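Local coordinates for genome polyprotein (Chicken sicinivirus JSY, PDB 6QWT) that probably copies the viral RNA genome as the RNA-dependent RNA polymerase (3Dpol) portion of the picornaviral polyprotein, at residues A[88-102]-A[184-198]. Numbering follows the deposited sequence.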
# COMPACT_ATOMS: atom_id res chain seq x y z
N THR A 88 6.56 19.92 11.35
CA THR A 88 5.20 19.41 11.45
C THR A 88 4.25 20.31 10.67
O THR A 88 4.51 21.49 10.44
CB THR A 88 4.76 19.30 12.92
OG1 THR A 88 4.59 20.61 13.47
CG2 THR A 88 5.80 18.54 13.73
N LEU A 89 3.14 19.72 10.24
CA LEU A 89 2.08 20.47 9.60
C LEU A 89 1.11 21.00 10.65
O LEU A 89 0.88 20.38 11.69
CB LEU A 89 1.31 19.60 8.60
CG LEU A 89 2.06 19.08 7.37
CD1 LEU A 89 1.07 18.45 6.39
CD2 LEU A 89 2.85 20.19 6.70
N THR A 90 0.56 22.18 10.37
CA THR A 90 -0.53 22.68 11.19
C THR A 90 -1.74 21.76 11.07
O THR A 90 -1.86 20.98 10.13
CB THR A 90 -0.91 24.11 10.78
OG1 THR A 90 -1.53 24.07 9.49
CG2 THR A 90 0.32 25.00 10.71
N MET A 91 -2.65 21.86 12.05
CA MET A 91 -3.84 21.02 12.01
C MET A 91 -4.68 21.31 10.78
O MET A 91 -5.23 20.38 10.17
CB MET A 91 -4.67 21.22 13.28
CG MET A 91 -5.87 20.31 13.34
SD MET A 91 -6.90 20.57 14.78
CE MET A 91 -5.74 20.25 16.10
N LEU A 92 -4.78 22.58 10.40
CA LEU A 92 -5.55 22.94 9.21
C LEU A 92 -4.88 22.45 7.94
O LEU A 92 -5.55 22.02 7.00
CB LEU A 92 -5.76 24.45 9.16
CG LEU A 92 -6.91 24.98 10.02
CD1 LEU A 92 -6.69 26.44 10.37
CD2 LEU A 92 -8.23 24.79 9.30
N GLU A 93 -3.54 22.50 7.89
CA GLU A 93 -2.83 21.96 6.74
C GLU A 93 -2.99 20.45 6.65
O GLU A 93 -3.17 19.90 5.56
CB GLU A 93 -1.34 22.33 6.82
CG GLU A 93 -1.02 23.70 6.26
CD GLU A 93 0.41 24.13 6.54
OE1 GLU A 93 0.95 23.74 7.60
OE2 GLU A 93 0.99 24.86 5.71
N ALA A 94 -2.95 19.76 7.80
CA ALA A 94 -3.13 18.31 7.78
C ALA A 94 -4.52 17.92 7.30
O ALA A 94 -4.69 16.85 6.71
CB ALA A 94 -2.87 17.74 9.18
N ILE A 95 -5.51 18.78 7.52
CA ILE A 95 -6.87 18.48 7.08
C ILE A 95 -7.06 18.84 5.62
O ILE A 95 -7.55 18.03 4.82
CB ILE A 95 -7.89 19.22 7.98
CG1 ILE A 95 -7.88 18.63 9.39
CG2 ILE A 95 -9.28 19.15 7.36
CD1 ILE A 95 -8.63 19.47 10.40
N ASN A 96 -6.67 20.06 5.23
CA ASN A 96 -6.99 20.59 3.91
C ASN A 96 -5.87 20.44 2.89
O ASN A 96 -6.14 20.51 1.69
CB ASN A 96 -7.36 22.07 4.02
CG ASN A 96 -8.61 22.29 4.86
OD1 ASN A 96 -9.73 22.06 4.39
ND2 ASN A 96 -8.43 22.73 6.10
N GLY A 97 -4.63 20.24 3.32
CA GLY A 97 -3.54 19.97 2.41
C GLY A 97 -2.61 21.16 2.25
O GLY A 97 -2.83 22.25 2.78
N THR A 98 -1.54 20.91 1.50
CA THR A 98 -0.51 21.90 1.20
C THR A 98 -0.19 21.81 -0.29
O THR A 98 -0.72 20.93 -0.97
CB THR A 98 0.75 21.66 2.04
OG1 THR A 98 1.49 20.55 1.51
CG2 THR A 98 0.41 21.39 3.51
N PRO A 99 0.66 22.69 -0.84
CA PRO A 99 1.07 22.52 -2.24
C PRO A 99 1.73 21.17 -2.54
O PRO A 99 1.83 20.80 -3.72
CB PRO A 99 2.05 23.68 -2.47
CG PRO A 99 1.59 24.73 -1.53
CD PRO A 99 1.07 24.01 -0.32
N LEU A 100 2.18 20.43 -1.53
CA LEU A 100 2.88 19.17 -1.75
C LEU A 100 2.11 17.96 -1.25
O LEU A 100 2.61 16.83 -1.38
CB LEU A 100 4.26 19.21 -1.08
CG LEU A 100 5.19 20.33 -1.55
CD1 LEU A 100 6.49 20.30 -0.76
CD2 LEU A 100 5.46 20.19 -3.04
N LEU A 101 0.92 18.14 -0.68
CA LEU A 101 0.19 17.03 -0.08
C LEU A 101 -1.30 17.35 -0.10
O LEU A 101 -1.71 18.41 0.38
CB LEU A 101 0.67 16.77 1.35
CG LEU A 101 0.33 15.41 1.98
CD1 LEU A 101 1.11 14.28 1.30
CD2 LEU A 101 0.61 15.43 3.47
N ASP A 102 -2.09 16.43 -0.65
CA ASP A 102 -3.53 16.65 -0.74
C ASP A 102 -4.19 16.49 0.62
O ASP A 102 -3.68 15.82 1.52
CB ASP A 102 -4.16 15.68 -1.75
CG ASP A 102 -4.21 16.26 -3.15
OD1 ASP A 102 -4.72 17.38 -3.32
OD2 ASP A 102 -3.74 15.58 -4.09
N ILE A 184 -5.30 12.62 11.55
CA ILE A 184 -4.93 14.03 11.49
C ILE A 184 -3.71 14.31 12.37
O ILE A 184 -2.81 15.07 11.98
CB ILE A 184 -6.13 14.91 11.88
CG1 ILE A 184 -7.24 14.76 10.84
CG2 ILE A 184 -5.72 16.36 12.00
CD1 ILE A 184 -8.54 15.44 11.23
N ALA A 185 -3.65 13.70 13.56
CA ALA A 185 -2.47 13.83 14.39
C ALA A 185 -1.23 13.27 13.70
O ALA A 185 -0.14 13.84 13.78
CB ALA A 185 -2.68 13.14 15.74
N GLY A 186 -1.39 12.14 13.00
CA GLY A 186 -0.27 11.57 12.28
C GLY A 186 0.18 12.42 11.11
O GLY A 186 1.37 12.56 10.84
N ARG A 187 -0.78 13.01 10.38
CA ARG A 187 -0.44 13.93 9.31
C ARG A 187 0.17 15.22 9.84
O ARG A 187 0.86 15.92 9.09
CB ARG A 187 -1.67 14.24 8.46
CG ARG A 187 -2.26 13.04 7.75
CD ARG A 187 -3.53 13.40 7.00
NE ARG A 187 -3.34 13.27 5.56
CZ ARG A 187 -3.40 14.28 4.70
NH1 ARG A 187 -3.65 15.51 5.13
NH2 ARG A 187 -3.21 14.06 3.40
N MET A 188 -0.07 15.55 11.10
CA MET A 188 0.61 16.70 11.68
C MET A 188 2.06 16.37 11.99
O MET A 188 2.98 17.07 11.55
CB MET A 188 -0.13 17.17 12.94
CG MET A 188 -1.45 17.86 12.66
SD MET A 188 -2.40 18.18 14.16
CE MET A 188 -1.40 19.46 14.93
N LEU A 189 2.29 15.27 12.72
CA LEU A 189 3.64 14.93 13.16
C LEU A 189 4.55 14.57 11.98
O LEU A 189 5.71 14.99 11.94
CB LEU A 189 3.59 13.76 14.15
CG LEU A 189 2.86 13.98 15.47
CD1 LEU A 189 2.74 12.67 16.23
CD2 LEU A 189 3.60 15.02 16.30
N PHE A 190 4.03 13.79 11.03
CA PHE A 190 4.84 13.26 9.94
C PHE A 190 4.53 13.91 8.60
O PHE A 190 5.04 13.46 7.57
CB PHE A 190 4.64 11.75 9.84
CG PHE A 190 4.97 11.01 11.10
CD1 PHE A 190 6.28 10.68 11.41
CD2 PHE A 190 3.97 10.65 11.99
CE1 PHE A 190 6.60 10.00 12.57
CE2 PHE A 190 4.27 9.97 13.16
CZ PHE A 190 5.59 9.65 13.45
N GLY A 191 3.71 14.97 8.58
CA GLY A 191 3.34 15.59 7.32
C GLY A 191 4.53 16.17 6.57
O GLY A 191 4.57 16.14 5.34
N GLY A 192 5.49 16.73 7.31
CA GLY A 192 6.71 17.19 6.67
C GLY A 192 7.47 16.07 5.98
O GLY A 192 7.98 16.25 4.87
N LEU A 193 7.54 14.90 6.62
CA LEU A 193 8.12 13.74 5.96
C LEU A 193 7.28 13.30 4.77
O LEU A 193 7.82 12.99 3.70
CB LEU A 193 8.29 12.60 6.96
CG LEU A 193 8.85 11.28 6.42
CD1 LEU A 193 10.29 11.45 5.95
CD2 LEU A 193 8.75 10.19 7.47
N PHE A 194 5.95 13.26 4.94
CA PHE A 194 5.08 12.85 3.84
C PHE A 194 5.22 13.79 2.65
O PHE A 194 5.26 13.35 1.50
CB PHE A 194 3.63 12.79 4.31
CG PHE A 194 3.38 11.76 5.39
CD1 PHE A 194 4.25 10.70 5.57
CD2 PHE A 194 2.27 11.86 6.21
CE1 PHE A 194 4.02 9.76 6.57
CE2 PHE A 194 2.03 10.93 7.21
CZ PHE A 194 2.91 9.87 7.38
N GLU A 195 5.29 15.10 2.92
CA GLU A 195 5.51 16.07 1.84
C GLU A 195 6.78 15.75 1.07
O GLU A 195 6.77 15.71 -0.17
CB GLU A 195 5.59 17.48 2.42
CG GLU A 195 4.26 18.16 2.64
CD GLU A 195 4.43 19.63 2.97
OE1 GLU A 195 5.43 19.98 3.64
OE2 GLU A 195 3.57 20.43 2.56
N ALA A 196 7.88 15.50 1.79
CA ALA A 196 9.16 15.30 1.14
C ALA A 196 9.17 14.04 0.28
O ALA A 196 9.79 14.01 -0.79
CB ALA A 196 10.28 15.24 2.18
N MET A 197 8.49 12.98 0.73
CA MET A 197 8.53 11.70 0.04
C MET A 197 7.43 11.55 -1.00
O MET A 197 7.70 11.16 -2.14
CB MET A 197 8.45 10.56 1.06
CG MET A 197 9.63 10.52 2.01
SD MET A 197 9.53 9.15 3.18
CE MET A 197 9.63 7.74 2.08
N HIS A 198 6.19 11.87 -0.62
CA HIS A 198 5.06 11.72 -1.53
C HIS A 198 5.21 12.59 -2.77
O HIS A 198 4.79 12.19 -3.86
CB HIS A 198 3.75 12.06 -0.80
CG HIS A 198 2.51 11.63 -1.53
ND1 HIS A 198 1.92 12.41 -2.50
CD2 HIS A 198 1.76 10.52 -1.42
CE1 HIS A 198 0.85 11.78 -2.97
NE2 HIS A 198 0.73 10.63 -2.32
O HOH W 1 2.46 15.06 -3.02
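Helix 91-96 crosses the 184-189 part of helix 180-189 at 112°, the axes of these short segments approaching to 8.6 Å, and just before it the chain is tied on by a bent backbone bond, Leu89 N to Met188 O (3.0 Å, 151° at the hydrogen). Where the helices meet, Ala94 CB rests 3.8 Å from both Arg187 CB and Met188 CG, while Ile95 CG1 touches Ile184 CD1, the two side chains crossing at a slant. Met188, bent at chi3 (70°), brings SD beside CA and CB of Met91. Leu89 CG packs 3.7 Å from Gly191 CA, directly against the backbone of helix 191-198. Within the RNA-dependent RNA polymerase fold, helix 136-147 also packs against Met91, Ile184 and Met188. The Arg187 guanidinium reaches the last turn of helix 91-96 and the residues at 101-102: NH2 donates almost straight to Asp102 O (2.6 Å), which lies near the guanidinium plane, and NH1 points at Ala94 O, in a modelled bond whose shortness makes its geometry doubtful. Leu101 CD2 lies over one guanidinium face, 4.0 Å above the plane and displaced toward the rim. In the type I turn from Thr98 to Leu101, Leu100 CB sits 3.9 Å from Glu195 CG, and Leu101 CD1 lies against His198 CB. A water at the imidazole edge, in the ring plane, has its O 2.8 Å from His198 ND1.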